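Local coordinates for protein pilin (Clostridioides difficile, PDB 6T8S) that probably serves as the major structural subunit of type IV pili, packing with copies of itself into the pilus fibre, at residues L81-N86 with L133-I138. Residues are numbered along the deposited sequence; the frame is centred on the assembly and turned at random.
Sequences LQIGTN and LYIVLI
Gln82 runs alongside Tyr134 on the non-hydrogen-bonded pair of two antiparallel strands. From CB outward the glutamine keeps beside the ring: Gln82 CB sits 4.0 Å from Tyr134 CE1, and CG and CD stay close to that same carbon. At the tip the amide divides its work. Gln82 OE1 lies at the ring's edge near its plane, 3.8 Å from Tyr134 CE1. Gln82 NE2 reaches forward along its own strand and donates to Gly84 O at 2.9 Å, nearly straight at 171° and in the amide plane. That bond fixes the rotation of the amide, which stands 65° from the ring plane. With CG anti to the backbone N (chi1 174°) and the chain extended beyond it, the glutamine is laid alongside the ring.

The backbones are joined by reciprocal bonds at Leu81 with Ile135 and Ile83 with Leu133; Leu133 N, for example, reaches Ile83 O at 3.0 Å. These two pairs send their side chains to the other face, where Ile83 CD1 meets Ile135 CD1 at 3.8 Å. At the corner in the chain, Leu137 CD1 lies against Leu81 CB (3.9 Å). Tyr23 of helix 9-37 covers Ile135 and Leu137 on this buried side. Leu79 stands opposite two residues, Leu137 and Ile138, which makes a classic bulge in strand 128-138. A long N-terminal helix packed on an antiparallel sheet is the hallmark of the type IV pilin fold.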
ATOM      1  N   LEU A  81       3.591   1.717   1.500  1.00 19.53           N
ATOM      2  CA  LEU A  81       3.002   0.369   1.464  1.00 18.84           C
ATOM      3  C   LEU A  81       3.049  -0.097   0.004  1.00 19.24           C
ATOM      4  O   LEU A  81       2.391   0.515  -0.853  1.00 18.67           O
ATOM      5  CB  LEU A  81       1.567   0.419   2.000  1.00 19.70           C
ATOM      6  CG  LEU A  81       0.827  -0.914   1.985  1.00 19.26           C
ATOM      7  CD1 LEU A  81       1.475  -1.919   2.924  1.00 20.01           C
ATOM      8  CD2 LEU A  81      -0.651  -0.712   2.322  1.00 20.16           C
ATOM      9  N   GLN A  82       3.864  -1.112  -0.264  1.00 19.44           N
ATOM     10  CA  GLN A  82       3.906  -1.797  -1.570  1.00 18.16           C
ATOM     11  C   GLN A  82       2.851  -2.896  -1.557  1.00 18.68           C
ATOM     12  O   GLN A  82       2.758  -3.662  -0.564  1.00 20.26           O
ATOM     13  CB  GLN A  82       5.317  -2.346  -1.822  1.00 18.90           C
ATOM     14  CG  GLN A  82       5.412  -3.196  -3.092  1.00 19.87           C
ATOM     15  CD  GLN A  82       6.833  -3.656  -3.346  1.00 20.17           C
ATOM     16  OE1 GLN A  82       7.785  -2.957  -3.009  1.00 21.61           O
ATOM     17  NE2 GLN A  82       6.986  -4.837  -3.930  1.00 20.35           N
ATOM     18  N   ILE A  83       2.066  -2.967  -2.626  1.00 19.94           N
ATOM     19  CA  ILE A  83       1.022  -4.004  -2.812  1.00 18.56           C
ATOM     20  C   ILE A  83       1.377  -4.762  -4.093  1.00 18.89           C
ATOM     21  O   ILE A  83       1.189  -4.211  -5.177  1.00 18.89           O
ATOM     22  CB  ILE A  83      -0.383  -3.381  -2.865  1.00 18.58           C
ATOM     23  CG1 ILE A  83      -0.591  -2.348  -1.752  1.00 19.90           C
ATOM     24  CG2 ILE A  83      -1.445  -4.478  -2.839  1.00 19.34           C
ATOM     25  CD1 ILE A  83      -1.903  -1.620  -1.836  1.00 21.71           C
ATOM     26  N   GLY A  84       1.877  -5.977  -3.930  1.00 19.99           N
ATOM     27  CA  GLY A  84       2.284  -6.836  -5.052  1.00 20.43           C
ATOM     28  C   GLY A  84       3.772  -7.090  -5.047  1.00 21.63           C
ATOM     29  O   GLY A  84       4.533  -6.346  -4.401  1.00 22.27           O
ATOM     30  N   THR A  85       4.167  -8.111  -5.793  1.00 23.18           N
ATOM     31  CA  THR A  85       5.576  -8.521  -5.953  1.00 24.50           C
ATOM     32  C   THR A  85       5.737  -9.036  -7.383  1.00 25.50           C
ATOM     33  O   THR A  85       4.776  -8.940  -8.167  1.00 23.49           O
ATOM     34  CB  THR A  85       5.929  -9.595  -4.923  1.00 27.19           C
ATOM     35  OG1 THR A  85       5.110 -10.720  -5.256  1.00 28.53           O
ATOM     36  CG2 THR A  85       5.708  -9.142  -3.493  1.00 27.67           C
ATOM     37  N   ASN A  86       6.887  -9.632  -7.683  1.00 26.58           N
ATOM     38  CA  ASN A  86       7.136 -10.336  -8.970  1.00 27.41           C
ATOM     39  C   ASN A  86       6.053 -11.392  -9.253  1.00 26.52           C
ATOM     40  O   ASN A  86       5.731 -11.613 -10.435  1.00 26.53           O
ATOM     41  CB  ASN A  86       8.516 -10.981  -8.962  1.00 29.41           C
ATOM     42  CG  ASN A  86       8.649 -12.022  -7.876  1.00 29.74           C
ATOM     43  OD1 ASN A  86       8.613 -11.695  -6.692  1.00 30.58           O
ATOM     44  ND2 ASN A  86       8.817 -13.272  -8.277  1.00 32.39           N
ATOM     45  N   LEU A 133       1.511  -1.833  -6.942  1.00 20.09           N
ATOM     46  CA  LEU A 133       0.935  -0.518  -6.578  1.00 20.44           C
ATOM     47  C   LEU A 133       1.616  -0.053  -5.290  1.00 18.96           C
ATOM     48  O   LEU A 133       2.066  -0.902  -4.505  1.00 19.04           O
ATOM     49  CB  LEU A 133      -0.583  -0.668  -6.383  1.00 20.98           C
ATOM     50  CG  LEU A 133      -1.371   0.638  -6.277  1.00 20.95           C
ATOM     51  CD1 LEU A 133      -1.502   1.323  -7.617  1.00 22.43           C
ATOM     52  CD2 LEU A 133      -2.754   0.406  -5.680  1.00 21.18           C
ATOM     53  N   TYR A 134       1.675   1.260  -5.087  1.00 20.26           N
ATOM     54  CA  TYR A 134       2.366   1.910  -3.959  1.00 20.13           C
ATOM     55  C   TYR A 134       1.433   2.938  -3.310  1.00 19.12           C
ATOM     56  O   TYR A 134       0.850   3.752  -4.034  1.00 19.34           O
ATOM     57  CB  TYR A 134       3.648   2.560  -4.476  1.00 21.53           C
ATOM     58  CG  TYR A 134       4.597   1.588  -5.123  1.00 22.30           C
ATOM     59  CD1 TYR A 134       5.488   0.843  -4.367  1.00 22.37           C
ATOM     60  CD2 TYR A 134       4.562   1.379  -6.491  1.00 22.24           C
ATOM     61  CE1 TYR A 134       6.372  -0.045  -4.966  1.00 22.68           C
ATOM     62  CE2 TYR A 134       5.426   0.485  -7.105  1.00 22.92           C
ATOM     63  CZ  TYR A 134       6.338  -0.219  -6.340  1.00 24.08           C
ATOM     64  OH  TYR A 134       7.182  -1.115  -6.943  1.00 24.29           O
ATOM     65  N   ILE A 135       1.303   2.899  -1.980  1.00 19.32           N
ATOM     66  CA  ILE A 135       0.513   3.917  -1.222  1.00 20.01           C
ATOM     67  C   ILE A 135       1.388   4.498  -0.108  1.00 19.12           C
ATOM     68  O   ILE A 135       1.818   3.756   0.790  1.00 19.00           O
ATOM     69  CB  ILE A 135      -0.823   3.377  -0.673  1.00 19.23           C
ATOM     70  CG1 ILE A 135      -1.609   2.570  -1.713  1.00 20.52           C
ATOM     71  CG2 ILE A 135      -1.647   4.546  -0.147  1.00 20.19           C
ATOM     72  CD1 ILE A 135      -2.927   2.008  -1.210  1.00 20.00           C
ATOM     73  N   VAL A 136       1.615   5.807  -0.152  1.00 19.82           N
ATOM     74  CA  VAL A 136       2.402   6.507   0.901  1.00 20.68           C
ATOM     75  C   VAL A 136       1.668   6.347   2.241  1.00 21.32           C
ATOM     76  O   VAL A 136       0.460   6.683   2.290  1.00 21.35           O
ATOM     77  CB  VAL A 136       2.605   7.988   0.560  1.00 20.77           C
ATOM     78  CG1 VAL A 136       3.287   8.728   1.696  1.00 22.86           C
ATOM     79  CG2 VAL A 136       3.398   8.146  -0.730  1.00 22.24           C
ATOM     80  N   LEU A 137       2.367   5.868   3.271  1.00 21.45           N
ATOM     81  CA  LEU A 137       1.835   5.750   4.666  1.00 23.80           C
ATOM     82  C   LEU A 137       2.243   6.967   5.503  1.00 25.73           C
ATOM     83  O   LEU A 137       1.375   7.529   6.208  1.00 26.44           O
ATOM     84  CB  LEU A 137       2.402   4.495   5.323  1.00 24.63           C
ATOM     85  CG  LEU A 137       1.845   3.169   4.831  1.00 26.67           C
ATOM     86  CD1 LEU A 137       2.653   2.015   5.408  1.00 27.51           C
ATOM     87  CD2 LEU A 137       0.383   3.028   5.217  1.00 27.87           C
ATOM     88  N   ILE A 138       3.525   7.322   5.451  1.00 26.23           N
ATOM     89  CA  ILE A 138       4.125   8.401   6.288  1.00 28.86           C
ATOM     90  C   ILE A 138       4.909   9.319   5.356  1.00 30.50           C
ATOM     91  O   ILE A 138       5.857   8.850   4.723  1.00 29.04           O
ATOM     92  CB  ILE A 138       4.991   7.841   7.435  1.00 28.60           C
ATOM     93  CG1 ILE A 138       4.223   6.824   8.290  1.00 27.24           C
ATOM     94  CG2 ILE A 138       5.552   8.991   8.269  1.00 30.71           C
ATOM     95  CD1 ILE A 138       5.017   6.197   9.418  1.00 28.40           C
TER